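Local coordinates for carboxylesterase SOBER1 (Arabidopsis thaliana, PDB 6AVX), which hydrolyses carboxylic esters with short acyl chains, shows phospholipase A2 activity, and dampens the plant hypersensitive response triggered by the bacterial effector AvrBsT, at residues F45-V48 against A54-R57; N101-G106 against E205-R210. The protein carries 1 engineered substitution. All coordinates share one frame; numbering follows the deposited sequence. Where two conformers were deposited one is given.

Contact 1: residues F45-V48 against A54-R57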
loop_
_atom_site.group_PDB
_atom_site.type_symbol
_atom_site.label_atom_id
_atom_site.label_comp_id
_atom_site.label_asym_id
_atom_site.label_seq_id
_atom_site.Cartn_x
_atom_site.Cartn_y
_atom_site.Cartn_z
ATOM N N PHE A 45 4.452 -14.845 -10.272
ATOM C CA PHE A 45 4.637 -16.082 -9.518
ATOM C C PHE A 45 6.083 -16.168 -9.047
ATOM O O PHE A 45 7.006 -16.359 -9.851
ATOM C CB PHE A 45 4.269 -17.288 -10.383
ATOM C CG PHE A 45 2.797 -17.426 -10.587
ATOM C CD1 PHE A 45 2.001 -17.940 -9.579
ATOM C CD2 PHE A 45 2.195 -17.004 -11.750
ATOM C CE1 PHE A 45 0.639 -18.046 -9.730
ATOM C CE2 PHE A 45 0.809 -17.120 -11.915
ATOM C CZ PHE A 45 0.040 -17.630 -10.890
ATOM N N ASN A 46 6.292 -16.066 -7.739
ATOM C CA ASN A 46 7.611 -16.109 -7.135
ATOM C C ASN A 46 7.604 -17.127 -6.005
ATOM O O ASN A 46 6.559 -17.357 -5.374
ATOM C CB ASN A 46 7.983 -14.749 -6.522
ATOM C CG ASN A 46 8.195 -13.677 -7.549
ATOM O OD1 ASN A 46 9.103 -13.756 -8.375
ATOM N ND2 ASN A 46 7.383 -12.642 -7.505
ATOM N N PRO A 47 8.750 -17.736 -5.695
ATOM C CA PRO A 47 8.839 -18.522 -4.459
ATOM C C PRO A 47 8.713 -17.612 -3.247
ATOM O O PRO A 47 9.129 -16.449 -3.256
ATOM C CB PRO A 47 10.238 -19.147 -4.523
ATOM C CG PRO A 47 10.756 -18.836 -5.876
ATOM C CD PRO A 47 10.048 -17.648 -6.378
ATOM N N VAL A 48 8.102 -18.141 -2.194
ATOM C CA VAL A 48 7.853 -17.367 -0.981
ATOM C C VAL A 48 8.432 -18.111 0.218
ATOM O O VAL A 48 8.003 -19.231 0.540
ATOM C CB VAL A 48 6.361 -17.066 -0.784
ATOM C CG1 VAL A 48 6.139 -16.277 0.490
ATOM C CG2 VAL A 48 5.822 -16.313 -1.984
ATOM N N ALA A 54 7.306 -22.332 -1.675
ATOM C CA ALA A 54 6.218 -22.564 -2.609
ATOM C C ALA A 54 5.983 -21.330 -3.472
ATOM O O ALA A 54 6.092 -20.190 -3.005
ATOM C CB ALA A 54 4.939 -22.920 -1.849
ATOM N N VAL A 55 5.651 -21.572 -4.726
ATOM C CA VAL A 55 5.460 -20.507 -5.696
ATOM C C VAL A 55 4.005 -20.060 -5.688
ATOM O O VAL A 55 3.077 -20.878 -5.683
ATOM C CB VAL A 55 5.900 -20.990 -7.091
ATOM C CG1 VAL A 55 5.463 -20.012 -8.178
ATOM C CG2 VAL A 55 7.414 -21.221 -7.119
ATOM N N MET A 56 3.801 -18.749 -5.704
ATOM C CA MET A 56 2.473 -18.152 -5.716
ATOM C C MET A 56 2.643 -16.708 -6.150
ATOM O O MET A 56 3.758 -16.192 -6.194
ATOM C CB MET A 56 1.837 -18.247 -4.324
ATOM C CG MET A 56 2.664 -17.579 -3.228
ATOM S SD MET A 56 2.174 -18.088 -1.574
ATOM C CE MET A 56 2.634 -19.826 -1.610
ATOM N N ARG A 57 1.541 -16.048 -6.458
ATOM C CA ARG A 57 1.645 -14.633 -6.779
ATOM C C ARG A 57 2.119 -13.900 -5.536
ATOM O O ARG A 57 1.544 -14.051 -4.450
ATOM C CB ARG A 57 0.308 -14.076 -7.234
ATOM C CG ARG A 57 -0.164 -14.617 -8.555
ATOM C CD ARG A 57 -1.189 -13.674 -9.195
ATOM N NE ARG A 57 -1.718 -14.214 -10.449
ATOM C CZ ARG A 57 -1.086 -14.176 -11.610
ATOM N NH1 ARG A 57 -1.641 -14.734 -12.679
ATOM N NH2 ARG A 57 0.080 -13.579 -11.742
#
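The Phe45 ring and the Arg57 side chain lie against each other: CG of Arg57 sits over one face of the ring, 4.0 Å from its centroid, in a CH-pi contact, while CE2 of Phe45 lies over one face of the guanidinium, 3.5 Å from Arg57 CZ. The planes are 41° apart, and the guanidinium slants past the CE2-CZ rim rather than stacking on the ring. With CG already over the face, the chain stays extended to NE (chi3 -177°) and carries the guanidinium out to that rim; its NH2 is hydrogen-bonded to the carbonyl of Ala43, which helps fix the guanidinium. On the same face of the hairpin, Val55 puts CG1 3.7 Å from Phe45 CB, and its other methyl, CG2, rests loosely beside Pro47. The backbones meet as an antiparallel pair. Asn46 N donates to Met56 O at 3.0 Å, and Met56 N returns a bond to Asn46 O at 3.1 Å, both nearly straight; the bond from Val48 N to Ala54 O is more bent, at 137°. Across the other face, the Val48 and Met56 side chains cross at about a right angle, CG2 of Val48 touching CG of Met56 at 3.6 Å. This two-stranded hairpin lies at the surface, separate from the parallel central sheet; Val48 packs on Leu14, and backbone bonding between Arg57 and Gly15 ties the hairpin to the loop following strand 7-11.

Contact 2: residues N101-G106 against E205-R210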
loop_
_atom_site.group_PDB
_atom_site.type_symbol
_atom_site.label_atom_id
_atom_site.label_comp_id
_atom_site.label_asym_id
_atom_site.label_seq_id
_atom_site.Cartn_x
_atom_site.Cartn_y
_atom_site.Cartn_z
ATOM N N ASN A 101 -3.597 13.332 -8.710
ATOM C CA ASN A 101 -4.822 12.562 -8.889
ATOM C C ASN A 101 -4.560 11.062 -8.915
ATOM O O ASN A 101 -5.471 10.290 -9.264
ATOM C CB ASN A 101 -5.556 13.017 -10.154
ATOM C CG ASN A 101 -6.251 14.359 -9.980
ATOM O OD1 ASN A 101 -5.870 15.174 -9.144
ATOM N ND2 ASN A 101 -7.296 14.577 -10.762
ATOM N N VAL A 102 -3.353 10.639 -8.549
ATOM C CA VAL A 102 -2.967 9.233 -8.496
ATOM C C VAL A 102 -3.019 8.792 -7.048
ATOM O O VAL A 102 -2.391 9.415 -6.181
ATOM C CB VAL A 102 -1.545 9.038 -9.045
ATOM C CG1 VAL A 102 -1.055 7.616 -8.805
ATOM C CG2 VAL A 102 -1.496 9.397 -10.531
ATOM N N PHE A 103 -3.722 7.701 -6.784
ATOM C CA PHE A 103 -3.799 7.101 -5.460
ATOM C C PHE A 103 -3.336 5.659 -5.552
ATOM O O PHE A 103 -3.754 4.937 -6.468
ATOM C CB PHE A 103 -5.231 7.174 -4.927
ATOM C CG PHE A 103 -5.678 8.574 -4.705
ATOM C CD1 PHE A 103 -6.165 9.334 -5.753
ATOM C CD2 PHE A 103 -5.543 9.156 -3.465
ATOM C CE1 PHE A 103 -6.524 10.667 -5.549
ATOM C CE2 PHE A 103 -5.911 10.474 -3.266
ATOM C CZ PHE A 103 -6.394 11.212 -4.302
ATOM N N ILE A 104 -2.465 5.249 -4.637
ATOM C CA ILE A 104 -1.968 3.881 -4.558
ATOM C C ILE A 104 -2.521 3.281 -3.275
ATOM O O ILE A 104 -2.403 3.888 -2.213
ATOM C CB ILE A 104 -0.428 3.836 -4.541
ATOM C CG1 ILE A 104 0.196 4.811 -5.553
ATOM C CG2 ILE A 104 0.050 2.413 -4.787
ATOM C CD1 ILE A 104 -0.209 4.581 -6.973
ATOM N N CYS A 105 -3.103 2.091 -3.365
ATOM C CA CYS A 105 -3.704 1.433 -2.215
ATOM C C CYS A 105 -3.332 -0.031 -2.239
ATOM O O CYS A 105 -3.070 -0.594 -3.301
ATOM C CB CYS A 105 -5.233 1.494 -2.291
ATOM S SG CYS A 105 -5.982 3.085 -2.613
ATOM N N GLY A 106 -3.368 -0.676 -1.085
ATOM C CA GLY A 106 -3.143 -2.109 -1.095
ATOM C C GLY A 106 -3.318 -2.746 0.263
ATOM O O GLY A 106 -3.205 -2.096 1.311
ATOM N N GLU A 205 -12.551 5.904 0.851
ATOM C CA GLU A 205 -13.236 6.695 -0.172
ATOM C C GLU A 205 -13.399 8.137 0.277
ATOM O O GLU A 205 -13.146 9.067 -0.492
ATOM C CB GLU A 205 -14.600 6.088 -0.487
ATOM C CG GLU A 205 -15.410 6.916 -1.498
ATOM C CD GLU A 205 -16.725 6.279 -1.860
ATOM O OE1 GLU A 205 -17.355 5.711 -0.946
ATOM O OE2 GLU A 205 -17.095 6.313 -3.042
ATOM N N SER A 206 -13.824 8.341 1.519
ATOM C CA SER A 206 -13.996 9.699 2.029
ATOM C C SER A 206 -12.673 10.455 2.046
ATOM O O SER A 206 -12.637 11.660 1.771
ATOM C CB SER A 206 -14.604 9.657 3.426
ATOM O OG SER A 206 -15.919 9.142 3.386
ATOM N N TRP A 207 -11.583 9.773 2.412
ATOM C CA TRP A 207 -10.254 10.383 2.412
ATOM C C TRP A 207 -9.816 10.762 1.001
ATOM O O TRP A 207 -9.298 11.859 0.789
ATOM C CB TRP A 207 -9.291 9.407 3.082
ATOM C CG TRP A 207 -7.818 9.664 2.954
ATOM C CD1 TRP A 207 -7.041 10.484 3.719
ATOM C CD2 TRP A 207 -6.933 9.012 2.035
ATOM N NE1 TRP A 207 -5.721 10.381 3.316
ATOM C CE2 TRP A 207 -5.634 9.486 2.286
ATOM C CE3 TRP A 207 -7.119 8.065 1.034
ATOM C CZ2 TRP A 207 -4.523 9.044 1.558
ATOM C CZ3 TRP A 207 -6.020 7.632 0.315
ATOM C CH2 TRP A 207 -4.744 8.117 0.586
ATOM N N ILE A 208 -10.042 9.893 0.017
ATOM C CA ILE A 208 -9.743 10.259 -1.365
ATOM C C ILE A 208 -10.544 11.486 -1.775
ATOM O O ILE A 208 -10.009 12.422 -2.383
ATOM C CB ILE A 208 -9.991 9.073 -2.315
ATOM C CG1 ILE A 208 -8.998 7.953 -2.016
ATOM C CG2 ILE A 208 -9.839 9.520 -3.755
ATOM C CD1 ILE A 208 -9.240 6.670 -2.813
ATOM N N LYS A 209 -11.841 11.497 -1.458
ATOM C CA LYS A 209 -12.682 12.645 -1.792
ATOM C C LYS A 209 -12.147 13.924 -1.174
ATOM O O LYS A 209 -12.132 14.976 -1.823
ATOM C CB LYS A 209 -14.111 12.400 -1.326
ATOM C CG LYS A 209 -14.827 11.371 -2.192
ATOM C CD LYS A 209 -16.164 10.958 -1.625
ATOM C CE LYS A 209 -17.051 12.146 -1.364
ATOM N NZ LYS A 209 -18.435 11.701 -1.015
ATOM N N ARG A 210 -11.737 13.867 0.084
ATOM C CA ARG A 210 -11.199 15.049 0.751
ATOM C C ARG A 210 -9.906 15.500 0.098
ATOM O O ARG A 210 -9.672 16.702 -0.086
ATOM C CB ARG A 210 -10.957 14.742 2.222
ATOM C CG ARG A 210 -10.483 15.913 3.062
ATOM C CD ARG A 210 -10.308 15.500 4.524
ATOM N NE ARG A 210 -11.275 14.464 4.884
ATOM C CZ ARG A 210 -10.980 13.201 5.186
ATOM N NH1 ARG A 210 -9.723 12.777 5.227
ATOM N NH2 ARG A 210 -11.958 12.352 5.467
#
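In this alpha/beta hydrolase fold, the C-terminal helix 198-212 packs against a face of the parallel central sheet, and Phe103, on strand 102-107, makes the side-chain contacts described here. The same strand runs on through Gly106 toward Ser108, the probable nucleophile, at what looks like a nucleophile elbow of GxSxG type. The contact itself lies away from the catalytic residues. Phe103 projects from the strand toward the helix and is met by two neighbouring residues there, Trp207 and Ile208. With the Trp207 six-membered ring it forms an offset edge-to-face pair: the edge of Phe103 is turned toward the indole face, the planes stand 77° apart and the centroids are 6.0 Å from each other. The nearest atoms of this pair are Phe103 CD2 and Trp207 CZ3, 4.1 Å apart. The indole leaves its backbone on the side away from N (chi1 167°), which carries its six-membered ring over to the Phe103 side chain. All three side chains are buried, and the contact between them is wholly apolar. Further along the helix, Arg211 and Leu212 also touch Phe103, while Ile208 leans on Leu33 as well. On the strand's two sides, backbone bonds join Phe103 to Phe7 and Leu9, and Ile104 to Gly127 and Ala129, so the ring projects from an inner strand of the sheet. Ile208 uses both branches: CG1 approaches Phe103 CD2 at 3.9 Å, and CG2 sits over the middle of the phenyl face, 3.9 Å from the ring centroid and 11° off its normal.

How the contacts relate
Contact 1 closes before contact 2 opens along the chain, and the two lie on opposite sides of the molecule's centre, their own centres 29 Å apart and their nearest atoms about 13 Å apart. They share no strand or helix. Contact 1 is a local, largely surface hairpin outside the central sheet; contact 2 is buried and joins residues 99 apart at the closest ends, bringing the C-terminal helix onto an inner strand. Strand 7-11 gives an indirect connection: it pairs with strand 102-107, and the loop after it meets the hairpin. The probable nucleophile Ser108 follows strand 102-107, with the Val48 side chain about 11 Å from its own.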